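Local coordinates for protein ORF10 (Moritella marina, PDB 6RIW) that probably elongates acyl chains by condensation, as the ketosynthase-chain length factor portion of PfaC in a polyunsaturated fatty acid synthase, at residues A[773-787]-A[869-881]. Residues are numbered along the deposited sequence; the frame is centred on the assembly and turned at random.
Sequences GSNAKAITIAADKAL and NGLGRDNSCAHLI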
loop_
_atom_site.group_PDB
_atom_site.type_symbol
_atom_site.label_atom_id
_atom_site.label_comp_id
_atom_site.label_asym_id
_atom_site.label_seq_id
_atom_site.Cartn_x
_atom_site.Cartn_y
_atom_site.Cartn_z
ATOM N N GLY A 773 0.415 -17.035 13.518
ATOM C CA GLY A 773 -0.735 -17.286 14.369
ATOM C C GLY A 773 -0.997 -16.161 15.354
ATOM O O GLY A 773 -0.276 -15.162 15.440
ATOM N N SER A 774 -2.074 -16.337 16.120
ATOM C CA SER A 774 -2.561 -15.301 17.018
ATOM C C SER A 774 -2.858 -15.797 18.425
ATOM O O SER A 774 -3.364 -15.008 19.240
ATOM C CB SER A 774 -3.854 -14.670 16.456
ATOM O OG SER A 774 -3.606 -13.967 15.243
ATOM N N ASN A 775 -2.590 -17.061 18.738
ATOM C CA ASN A 775 -2.976 -17.582 20.047
ATOM C C ASN A 775 -1.832 -17.448 21.053
ATOM O O ASN A 775 -0.762 -16.913 20.756
ATOM C CB ASN A 775 -3.447 -19.032 19.935
ATOM C CG ASN A 775 -2.398 -19.948 19.334
ATOM O OD1 ASN A 775 -1.238 -19.573 19.180
ATOM N ND2 ASN A 775 -2.804 -21.164 18.992
ATOM N N ALA A 776 -2.082 -17.913 22.282
ATOM C CA ALA A 776 -1.083 -17.806 23.338
ATOM C C ALA A 776 0.201 -18.532 22.963
ATOM O O ALA A 776 1.298 -18.096 23.329
ATOM C CB ALA A 776 -1.639 -18.362 24.651
ATOM N N LYS A 777 0.080 -19.657 22.266
ATOM C CA LYS A 777 1.261 -20.415 21.860
ATOM C C LYS A 777 2.131 -19.594 20.917
ATOM O O LYS A 777 3.358 -19.545 21.076
ATOM C CB LYS A 777 0.826 -21.710 21.187
ATOM C CG LYS A 777 1.968 -22.616 20.764
ATOM C CD LYS A 777 2.657 -23.216 21.999
ATOM C CE LYS A 777 3.712 -24.263 21.596
ATOM N NZ LYS A 777 4.905 -24.246 22.488
ATOM N N ALA A 778 1.501 -18.931 19.934
ATOM C CA ALA A 778 2.243 -18.072 19.014
ATOM C C ALA A 778 2.950 -16.950 19.759
ATOM O O ALA A 778 4.088 -16.607 19.430
ATOM C CB ALA A 778 1.304 -17.491 17.946
ATOM N N ILE A 779 2.298 -16.371 20.772
ATOM C CA ILE A 779 2.943 -15.336 21.579
ATOM C C ILE A 779 4.204 -15.877 22.251
ATOM O O ILE A 779 5.270 -15.239 22.228
ATOM C CB ILE A 779 1.954 -14.778 22.614
ATOM C CG1 ILE A 779 0.806 -14.058 21.888
ATOM C CG2 ILE A 779 2.659 -13.823 23.545
ATOM C CD1 ILE A 779 -0.288 -13.561 22.804
ATOM N N THR A 780 4.101 -17.044 22.894
ATOM C CA THR A 780 5.273 -17.559 23.594
ATOM C C THR A 780 6.390 -17.921 22.625
ATOM O O THR A 780 7.572 -17.729 22.952
ATOM C CB THR A 780 4.892 -18.765 24.470
ATOM O OG1 THR A 780 4.503 -19.858 23.634
ATOM C CG2 THR A 780 3.745 -18.415 25.355
ATOM N N ILE A 781 6.045 -18.391 21.420
ATOM C CA ILE A 781 7.069 -18.738 20.439
ATOM C C ILE A 781 7.800 -17.491 19.968
ATOM O O ILE A 781 9.039 -17.467 19.879
ATOM C CB ILE A 781 6.454 -19.496 19.252
ATOM C CG1 ILE A 781 6.090 -20.927 19.667
ATOM C CG2 ILE A 781 7.431 -19.489 18.075
ATOM C CD1 ILE A 781 5.276 -21.669 18.618
ATOM N N ALA A 782 7.038 -16.440 19.637
ATOM C CA ALA A 782 7.654 -15.188 19.222
ATOM C C ALA A 782 8.458 -14.571 20.352
ATOM O O ALA A 782 9.541 -14.024 20.122
ATOM C CB ALA A 782 6.579 -14.213 18.725
ATOM N N ALA A 783 7.932 -14.614 21.583
ATOM C CA ALA A 783 8.669 -14.046 22.705
ATOM C C ALA A 783 9.999 -14.771 22.925
ATOM O O ALA A 783 11.031 -14.135 23.186
ATOM C CB ALA A 783 7.804 -14.105 23.962
ATOM N N ASP A 784 9.984 -16.101 22.864
ATOM C CA ASP A 784 11.221 -16.857 23.044
ATOM C C ASP A 784 12.245 -16.497 21.973
ATOM O O ASP A 784 13.450 -16.383 22.259
ATOM C CB ASP A 784 10.929 -18.352 23.020
ATOM C CG ASP A 784 12.206 -19.194 23.089
ATOM O OD1 ASP A 784 12.972 -19.039 24.072
ATOM O OD2 ASP A 784 12.458 -19.989 22.152
ATOM N N LYS A 785 11.795 -16.340 20.728
ATOM C CA LYS A 785 12.728 -15.942 19.678
ATOM C C LYS A 785 13.319 -14.577 19.977
ATOM O O LYS A 785 14.519 -14.352 19.793
ATOM C CB LYS A 785 12.039 -15.897 18.310
ATOM C CG LYS A 785 11.526 -17.206 17.750
ATOM C CD LYS A 785 10.999 -16.945 16.339
ATOM C CE LYS A 785 10.134 -18.076 15.841
ATOM N NZ LYS A 785 9.591 -17.769 14.472
ATOM N N ALA A 786 12.479 -13.637 20.421
ATOM C CA ALA A 786 12.949 -12.276 20.610
ATOM C C ALA A 786 13.883 -12.183 21.807
ATOM O O ALA A 786 14.877 -11.443 21.772
ATOM C CB ALA A 786 11.750 -11.328 20.758
ATOM N N LEU A 787 13.599 -12.944 22.870
ATOM C CA LEU A 787 14.485 -12.918 24.031
ATOM C C LEU A 787 15.839 -13.531 23.684
ATOM O O LEU A 787 16.886 -13.001 24.080
ATOM C CB LEU A 787 13.837 -13.646 25.213
ATOM C CG LEU A 787 12.580 -12.971 25.783
ATOM C CD1 LEU A 787 11.702 -13.960 26.553
ATOM C CD2 LEU A 787 12.941 -11.775 26.651
ATOM N N ASN A 869 4.448 -6.608 22.774
ATOM C CA ASN A 869 3.753 -7.658 22.045
ATOM C C ASN A 869 2.800 -7.041 21.026
ATOM O O ASN A 869 2.243 -5.967 21.251
ATOM C CB ASN A 869 2.984 -8.570 23.014
ATOM C CG ASN A 869 2.643 -9.916 22.402
ATOM O OD1 ASN A 869 3.520 -10.620 21.896
ATOM N ND2 ASN A 869 1.357 -10.271 22.420
ATOM N N GLY A 870 2.646 -7.712 19.885
ATOM C CA GLY A 870 1.766 -7.254 18.824
ATOM C C GLY A 870 0.967 -8.382 18.201
ATOM O O GLY A 870 1.504 -9.472 17.964
ATOM N N LEU A 871 -0.334 -8.141 17.980
ATOM C CA LEU A 871 -1.228 -9.060 17.297
ATOM C C LEU A 871 -1.976 -8.256 16.253
ATOM O O LEU A 871 -1.909 -7.026 16.234
ATOM C CB LEU A 871 -2.227 -9.746 18.256
ATOM C CG LEU A 871 -1.602 -10.588 19.381
ATOM C CD1 LEU A 871 -2.676 -11.018 20.383
ATOM C CD2 LEU A 871 -0.923 -11.826 18.797
ATOM N N GLY A 872 -2.689 -8.935 15.364
ATOM C CA GLY A 872 -3.540 -8.179 14.461
ATOM C C GLY A 872 -4.153 -9.054 13.386
ATOM O O GLY A 872 -4.066 -10.285 13.415
ATOM N N ARG A 873 -4.770 -8.379 12.429
ATOM C CA ARG A 873 -5.460 -9.102 11.378
ATOM C C ARG A 873 -4.508 -9.743 10.384
ATOM O O ARG A 873 -4.975 -10.454 9.487
ATOM C CB ARG A 873 -6.429 -8.165 10.662
ATOM C CG ARG A 873 -7.638 -7.774 11.515
ATOM C CD ARG A 873 -8.436 -9.038 11.931
ATOM N NE ARG A 873 -9.081 -9.664 10.772
ATOM C CZ ARG A 873 -9.655 -10.865 10.783
ATOM N NH1 ARG A 873 -9.670 -11.602 11.894
ATOM N NH2 ARG A 873 -10.240 -11.328 9.692
ATOM N N ASP A 874 -3.200 -9.508 10.496
ATOM C CA ASP A 874 -2.258 -10.235 9.653
ATOM C C ASP A 874 -2.002 -11.652 10.156
ATOM O O ASP A 874 -1.351 -12.437 9.453
ATOM C CB ASP A 874 -0.941 -9.466 9.581
ATOM C CG ASP A 874 -0.392 -9.150 10.978
ATOM O OD1 ASP A 874 -1.112 -8.483 11.791
ATOM O OD2 ASP A 874 0.747 -9.575 11.264
ATOM N N ASN A 875 -2.520 -11.999 11.338
ATOM C CA ASN A 875 -2.426 -13.365 11.879
ATOM C C ASN A 875 -0.968 -13.767 12.121
ATOM O O ASN A 875 -0.527 -14.873 11.784
ATOM C CB ASN A 875 -3.143 -14.384 10.973
ATOM C CG ASN A 875 -3.586 -15.624 11.737
ATOM O OD1 ASN A 875 -3.402 -15.713 12.952
ATOM N ND2 ASN A 875 -4.182 -16.577 11.038
ATOM N N SER A 876 -0.197 -12.847 12.688
ATOM C CA SER A 876 1.103 -13.210 13.230
ATOM C C SER A 876 1.319 -12.446 14.525
ATOM O O SER A 876 0.708 -11.398 14.777
ATOM C CB SER A 876 2.242 -12.955 12.226
ATOM O OG SER A 876 2.357 -11.582 11.949
ATOM N N CYS A 877 2.137 -13.020 15.384
ATOM C CA CYS A 877 2.504 -12.370 16.624
ATOM C C CYS A 877 3.884 -11.752 16.447
ATOM O O CYS A 877 4.808 -12.419 15.970
ATOM C CB CYS A 877 2.511 -13.366 17.780
ATOM S SG CYS A 877 3.106 -12.568 19.279
ATOM N N ALA A 878 4.012 -10.483 16.801
ATOM C CA ALA A 878 5.290 -9.797 16.858
ATOM C C ALA A 878 5.679 -9.618 18.319
ATOM O O ALA A 878 4.822 -9.362 19.173
ATOM C CB ALA A 878 5.227 -8.428 16.156
ATOM N N HIS A 879 6.964 -9.772 18.610
ATOM C CA HIS A 879 7.468 -9.507 19.954
ATOM C C HIS A 879 8.786 -8.754 19.856
ATOM O O HIS A 879 9.676 -9.153 19.093
ATOM C CB HIS A 879 7.651 -10.815 20.739
ATOM C CG HIS A 879 7.442 -10.673 22.220
ATOM N ND1 HIS A 879 6.190 -10.636 22.807
ATOM C CD2 HIS A 879 8.338 -10.583 23.235
ATOM C CE1 HIS A 879 6.330 -10.516 24.119
ATOM N NE2 HIS A 879 7.624 -10.486 24.405
ATOM N N LEU A 880 8.907 -7.667 20.616
ATOM C CA LEU A 880 10.091 -6.818 20.557
ATOM C C LEU A 880 10.681 -6.668 21.947
ATOM O O LEU A 880 9.953 -6.651 22.943
ATOM C CB LEU A 880 9.778 -5.415 20.028
ATOM C CG LEU A 880 9.304 -5.294 18.589
ATOM C CD1 LEU A 880 7.818 -5.566 18.508
ATOM C CD2 LEU A 880 9.600 -3.875 18.076
ATOM N N ILE A 881 11.999 -6.519 21.999
ATOM C CA ILE A 881 12.697 -6.158 23.234
ATOM C C ILE A 881 13.397 -4.830 22.994
ATOM O O ILE A 881 14.193 -4.711 22.058
ATOM C CB ILE A 881 13.728 -7.222 23.655
ATOM C CG1 ILE A 881 13.079 -8.599 23.851
ATOM C CG2 ILE A 881 14.467 -6.740 24.896
ATOM C CD1 ILE A 881 12.002 -8.634 24.977
HETATM O O HOH W 1 -2.240 -11.813 15.366
HETATM O O HOH W 2 -5.743 -11.447 15.635
HETATM O O HOH W 3 -4.306 -18.126 15.092
#
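The imidazole of His879 lies flat beneath Ala783, whose CB stands 3.6 Å from the ring centroid and almost on the ring normal, a CH-pi contact. The methyl of Ala786 lies off the ring edge and presses on His879 O at 3.4 Å. Two polar partners fix the rotation of the ring: ND1 donates to Asn869 OD1 at 2.8 Å, in the ring plane, and NE2 pairs with the hydroxyl of Tyr822. A leucine in place of His879 would probably leave Asn869 OD1 and the Tyr822 hydroxyl without their ring partner and take away the flat face on which Ala783 rests. Asn869 also meets Ile779, crossing it at about a right angle, with Ile779 CD1 3.7 Å from ND2; that nitrogen is hydrogen-bonded to Glu814. Cys877 has its sulfur anti to the backbone N (chi1 175°), which directs SG at the helix, 3.6 Å from Ile779 CA and 3.9 Å from Ala782 CB. Leu787 CD2 reaches Ile881 CD1 at 3.7 Å. In the loop just before the helix, Gly773 N donates to Asn875 O, and Ser774 OG sits 2.9 Å from Asn875 OD1, while one water links that hydroxyl to Gly872 N and Ser876 O. In the second thiolase-like half of the didomain, probably the chain length factor, helix 776-790 packs over strand 876-884, the axes of 776-787 and 876-881 lying 33° from parallel. The strand runs antiparallel between 763-772, which leads into the helix, and 865-870, while helix 808-821 flanks Ile779 and Ala783, and helix 668-682 meets Ala878 and Leu880.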